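Local coordinates for protein bacteriocin (Pseudomonas syringae pv. tomato, PDB 4FZL) that probably kills competing bacteria by degrading the peptidoglycan precursor lipid II, acting as a calcium-binding phosphatase of the colicin M family, at residues P5-L10 with T68-S73; D28-D33 with T213-A218. All coordinates share one frame; numbering follows the deposited sequence.

Contact 1: residues P5-L10 with T68-S73; sequences PVATVL and TDIGRS
Ala7 turns its methyl group straight onto the backbone of Gly71. The CB of Ala7 stands 3.3 Å from Gly71 CA, closer than carbons usually pack, and 3.4 Å from Gly71 N, so the contact is a methyl laid on bare main chain. The absence of a side chain at Gly71 allows this approach: the two CA atoms, of Ala7 and Gly71, come within 4.8 Å. Ile70 widens the patch in two directions. Its CG2 branch, anti to the backbone N, lies 4.4 Å from Ala7 CB, while CG1 leads the chain on to CD1, which meets Leu10 CD1 at 3.7 Å. Leu10 lies one turn further along the same helix face, and its side chain crosses that of Ile70 at about a right angle, leaving a methyl-to-methyl touch. With 57 residues between the segments, 45 of them helical, this close helix-to-helix packing brings the N-terminal helix 5-12 onto the C-terminal end of helix 59-70 within a helical part of the protein. Ile70 to Ser73 form a type I turn, and Arg72 NH1 reaches back to OD1 of Asp69, the residue just before it, in a salt bridge of 3.0 Å, using the anti lone pair of the carboxylate oxygen. No hydrogen bond joins the two segments directly, but Asn4 supplies polar links beside them, its OD1 to Ala7 N and its ND2 to Ser73 O.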
loop_
_atom_site.group_PDB
_atom_site.type_symbol
_atom_site.label_atom_id
_atom_site.label_comp_id
_atom_site.label_asym_id
_atom_site.label_seq_id
_atom_site.Cartn_x
_atom_site.Cartn_y
_atom_site.Cartn_z
ATOM N N PRO A 5 1.508 27.351 -13.323
ATOM C CA PRO A 5 1.981 27.538 -11.973
ATOM C C PRO A 5 1.730 26.352 -11.107
ATOM O O PRO A 5 2.461 26.279 -10.109
ATOM C CB PRO A 5 1.184 28.766 -11.473
ATOM C CG PRO A 5 -0.025 28.784 -12.348
ATOM C CD PRO A 5 0.488 28.340 -13.674
ATOM N N VAL A 6 0.768 25.482 -11.443
ATOM C CA VAL A 6 0.565 24.252 -10.695
ATOM C C VAL A 6 1.754 23.344 -10.866
ATOM O O VAL A 6 2.303 22.830 -9.830
ATOM C CB VAL A 6 -0.752 23.527 -11.066
ATOM C CG1 VAL A 6 -0.972 22.177 -10.332
ATOM C CG2 VAL A 6 -1.974 24.461 -10.835
ATOM N N ALA A 7 2.212 23.159 -12.108
ATOM C CA ALA A 7 3.398 22.330 -12.331
ATOM C C ALA A 7 4.646 22.946 -11.643
ATOM O O ALA A 7 5.537 22.216 -11.119
ATOM C CB ALA A 7 3.671 22.125 -13.830
ATOM N N THR A 8 4.796 24.287 -11.705
ATOM C CA THR A 8 5.880 24.956 -11.039
ATOM C C THR A 8 6.003 24.630 -9.546
ATOM O O THR A 8 7.103 24.273 -9.052
ATOM C CB THR A 8 5.808 26.465 -11.301
ATOM O OG1 THR A 8 5.892 26.695 -12.707
ATOM C CG2 THR A 8 6.962 27.224 -10.592
ATOM N N VAL A 9 4.875 24.678 -8.863
ATOM C CA VAL A 9 4.790 24.353 -7.450
ATOM C C VAL A 9 5.096 22.856 -7.239
ATOM O O VAL A 9 5.891 22.487 -6.366
ATOM C CB VAL A 9 3.428 24.745 -6.864
ATOM C CG1 VAL A 9 3.082 24.001 -5.493
ATOM C CG2 VAL A 9 3.370 26.293 -6.786
ATOM N N LEU A 10 4.556 22.001 -8.089
ATOM C CA LEU A 10 4.900 20.581 -7.931
ATOM C C LEU A 10 6.434 20.393 -7.956
ATOM O O LEU A 10 6.947 19.622 -7.150
ATOM C CB LEU A 10 4.234 19.669 -8.969
ATOM C CG LEU A 10 2.745 19.538 -8.955
ATOM C CD1 LEU A 10 2.158 18.768 -10.207
ATOM C CD2 LEU A 10 2.280 18.778 -7.649
ATOM N N THR A 68 6.412 17.566 -14.879
ATOM C CA THR A 68 6.860 18.185 -16.104
ATOM C C THR A 68 5.804 18.059 -17.214
ATOM O O THR A 68 5.518 19.018 -17.988
ATOM C CB THR A 68 8.263 17.677 -16.525
ATOM O OG1 THR A 68 9.181 17.931 -15.477
ATOM C CG2 THR A 68 8.707 18.311 -17.853
ATOM N N ASP A 69 5.185 16.897 -17.286
ATOM C CA ASP A 69 4.138 16.703 -18.281
ATOM C C ASP A 69 2.905 17.550 -18.023
ATOM O O ASP A 69 2.304 18.141 -18.959
ATOM C CB ASP A 69 3.840 15.226 -18.445
ATOM C CG ASP A 69 3.131 14.949 -19.768
ATOM O OD1 ASP A 69 3.687 15.314 -20.847
ATOM O OD2 ASP A 69 2.019 14.401 -19.720
ATOM N N ILE A 70 2.526 17.656 -16.742
ATOM C CA ILE A 70 1.408 18.552 -16.364
ATOM C C ILE A 70 1.764 19.989 -16.844
ATOM O O ILE A 70 0.908 20.741 -17.307
ATOM C CB ILE A 70 1.135 18.495 -14.846
ATOM C CG1 ILE A 70 0.524 17.123 -14.437
ATOM C CG2 ILE A 70 0.126 19.592 -14.399
ATOM C CD1 ILE A 70 0.484 16.893 -12.925
ATOM N N GLY A 71 3.031 20.340 -16.663
ATOM C CA GLY A 71 3.600 21.612 -17.097
ATOM C C GLY A 71 3.554 21.946 -18.570
ATOM O O GLY A 71 3.795 23.091 -18.979
ATOM N N ARG A 72 3.250 20.978 -19.395
ATOM C CA ARG A 72 3.098 21.255 -20.845
ATOM C C ARG A 72 1.737 21.930 -21.190
ATOM O O ARG A 72 1.545 22.430 -22.293
ATOM C CB ARG A 72 3.307 19.936 -21.679
ATOM C CG ARG A 72 4.760 19.398 -21.542
ATOM C CD ARG A 72 5.188 18.168 -22.310
ATOM N NE ARG A 72 6.669 17.977 -22.161
ATOM C CZ ARG A 72 7.279 17.034 -21.414
ATOM N NH1 ARG A 72 6.558 16.125 -20.749
ATOM N NH2 ARG A 72 8.616 16.986 -21.309
ATOM N N SER A 73 0.795 21.888 -20.256
ATOM C CA SER A 73 -0.521 22.489 -20.419
ATOM C C SER A 73 -0.495 23.916 -19.915
ATOM O O SER A 73 0.225 24.205 -18.942
ATOM C CB SER A 73 -1.520 21.725 -19.568
ATOM O OG SER A 73 -2.786 22.350 -19.650
#

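Contact 2: residues D28-D33 with T213-A218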
loop_
_atom_site.group_PDB
_atom_site.type_symbol
_atom_site.label_atom_id
_atom_site.label_comp_id
_atom_site.label_asym_id
_atom_site.label_seq_id
_atom_site.Cartn_x
_atom_site.Cartn_y
_atom_site.Cartn_z
ATOM N N ASP A 28 0.147 20.592 5.063
ATOM C CA ASP A 28 0.251 22.057 5.030
ATOM C C ASP A 28 -0.402 22.584 3.718
ATOM O O ASP A 28 -1.063 23.591 3.729
ATOM C CB ASP A 28 1.703 22.513 5.059
ATOM C CG ASP A 28 2.390 22.374 6.437
ATOM O OD1 ASP A 28 1.735 22.221 7.474
ATOM O OD2 ASP A 28 3.636 22.477 6.503
ATOM N N GLN A 29 -0.184 21.879 2.592
ATOM C CA GLN A 29 -0.725 22.312 1.347
ATOM C C GLN A 29 -2.262 22.240 1.441
ATOM O O GLN A 29 -2.972 23.115 0.987
ATOM C CB GLN A 29 -0.188 21.467 0.176
ATOM C CG GLN A 29 -0.981 21.643 -1.106
ATOM C CD GLN A 29 -0.663 23.006 -1.677
ATOM O OE1 GLN A 29 0.416 23.198 -2.257
ATOM N NE2 GLN A 29 -1.618 23.948 -1.564
ATOM N N ALA A 30 -2.768 21.138 1.958
ATOM C CA ALA A 30 -4.211 20.948 2.034
ATOM C C ALA A 30 -4.842 22.042 2.897
ATOM O O ALA A 30 -5.885 22.571 2.571
ATOM C CB ALA A 30 -4.595 19.536 2.518
ATOM N N ARG A 31 -4.188 22.376 4.001
ATOM C CA ARG A 31 -4.665 23.423 4.878
ATOM C C ARG A 31 -4.707 24.758 4.136
ATOM O O ARG A 31 -5.665 25.533 4.255
ATOM C CB ARG A 31 -3.786 23.547 6.126
ATOM C CG ARG A 31 -4.247 24.651 7.075
ATOM C CD ARG A 31 -3.263 24.781 8.228
ATOM N NE ARG A 31 -3.242 23.581 9.094
ATOM C CZ ARG A 31 -4.078 23.310 10.106
ATOM N NH1 ARG A 31 -5.088 24.118 10.423
ATOM N NH2 ARG A 31 -3.924 22.175 10.792
ATOM N N ARG A 32 -3.655 25.014 3.357
ATOM C CA ARG A 32 -3.506 26.314 2.667
ATOM C C ARG A 32 -4.625 26.582 1.624
ATOM O O ARG A 32 -5.150 27.693 1.532
ATOM C CB ARG A 32 -2.073 26.460 2.101
ATOM C CG ARG A 32 -1.829 27.593 1.153
ATOM C CD ARG A 32 -0.327 27.897 1.122
ATOM N NE ARG A 32 0.414 26.708 0.766
ATOM C CZ ARG A 32 1.165 25.938 1.559
ATOM N NH1 ARG A 32 1.342 26.196 2.860
ATOM N NH2 ARG A 32 1.755 24.875 1.010
ATOM N N ASP A 33 -5.005 25.550 0.868
ATOM C CA ASP A 33 -5.987 25.737 -0.222
ATOM C C ASP A 33 -7.273 25.014 0.041
ATOM O O ASP A 33 -8.130 24.888 -0.858
ATOM C CB ASP A 33 -5.399 25.380 -1.602
ATOM C CG ASP A 33 -5.239 23.899 -1.837
ATOM O OD1 ASP A 33 -5.467 23.090 -0.903
ATOM O OD2 ASP A 33 -4.914 23.523 -2.999
ATOM N N THR A 213 -8.453 15.427 7.773
ATOM C CA THR A 213 -9.631 14.528 7.894
ATOM C C THR A 213 -10.897 15.375 7.756
ATOM O O THR A 213 -11.844 15.014 7.019
ATOM C CB THR A 213 -9.628 13.763 9.206
ATOM O OG1 THR A 213 -8.381 13.057 9.320
ATOM C CG2 THR A 213 -10.934 12.887 9.367
ATOM N N SER A 214 -10.896 16.533 8.390
ATOM C CA SER A 214 -12.044 17.415 8.285
ATOM C C SER A 214 -12.357 17.833 6.806
ATOM O O SER A 214 -13.496 17.849 6.335
ATOM C CB SER A 214 -11.859 18.664 9.164
ATOM O OG SER A 214 -12.952 19.550 8.978
ATOM N N LEU A 215 -11.304 18.201 6.113
ATOM C CA LEU A 215 -11.400 18.665 4.707
ATOM C C LEU A 215 -11.901 17.535 3.792
ATOM O O LEU A 215 -12.691 17.719 2.887
ATOM C CB LEU A 215 -10.032 19.154 4.222
ATOM C CG LEU A 215 -9.556 20.515 4.775
ATOM C CD1 LEU A 215 -8.123 20.770 4.371
ATOM C CD2 LEU A 215 -10.583 21.632 4.338
ATOM N N LEU A 216 -11.464 16.338 4.068
ATOM C CA LEU A 216 -11.811 15.232 3.196
ATOM C C LEU A 216 -13.200 14.639 3.564
ATOM O O LEU A 216 -13.814 13.873 2.820
ATOM C CB LEU A 216 -10.756 14.157 3.324
ATOM C CG LEU A 216 -9.837 13.928 2.192
ATOM C CD1 LEU A 216 -9.514 15.145 1.380
ATOM C CD2 LEU A 216 -8.662 13.346 2.901
ATOM N N SER A 217 -13.708 15.009 4.728
ATOM C CA SER A 217 -14.999 14.462 5.173
ATOM C C SER A 217 -16.100 14.943 4.201
ATOM O O SER A 217 -17.153 14.346 4.125
ATOM C CB SER A 217 -15.321 14.926 6.591
ATOM O OG SER A 217 -15.540 16.348 6.627
ATOM N N ALA A 218 -15.823 16.051 3.499
ATOM C CA ALA A 218 -16.756 16.707 2.570
ATOM C C ALA A 218 -16.685 16.108 1.153
ATOM O O ALA A 218 -17.525 16.356 0.308
ATOM C CB ALA A 218 -16.420 18.191 2.515
#
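Leu215 spans the gap to Ala30 with one branch of its side chain. Its CG stands anti to the carbonyl carbon (chi1 -74°) and the chain then extends through chi2 at 172°, which carries CD1 to 3.4 Å from Ala30 O. The same methyl lies 3.8 Å from Ala30 C and 4.2 Å from Ala30 CB, so it rests against both the carbonyl and the side chain of that residue. The nearest CA atoms, those of Ala30 and Leu215, remain 8.0 Å apart, and the leucine supplies the reach. This is van der Waals packing of one methyl against a helix backbone, without a hydrogen bond between the segments, joining helix 22-33 to helix 210-216 with 179 residues between the segments. Neighbouring pairs extend the interface: Leu212 also touches Ala30, Asn211 meets Arg31, and Phe35 packs on Leu215. Ser217 folds its hydroxyl back, OG donating to Ser214 O at 2.6 Å with the donor tilted 26° from the carbonyl plane. Asp33 turns its carboxylate toward the start of the next helix, where OD1 accepts from Gly36 N and is also hydrogen-bonded to Ser39 OG.

Overall arrangement
Both contacts join helices without a hydrogen bond across them, yet they differ in depth and closeness. Contact 1 is buried at all four touching residues and hides 164 Å², with a methyl resting directly on main chain; contact 2 is partly buried, hides 78 Å² and depends on the length of one leucine. They use different helices: 5-12 and 59-70 in the first, 22-33 and 210-216 in the second. Helix 37-54 is a common neighbour, touched by Val6 and Ile70 from contact 1 and by Gln29 and Ala30 from contact 2. The centres lie 22 Å apart, and the two meet at Val9 CG1 and Gln29 OE1, 4.3 Å apart. Both sit away from the calcium site.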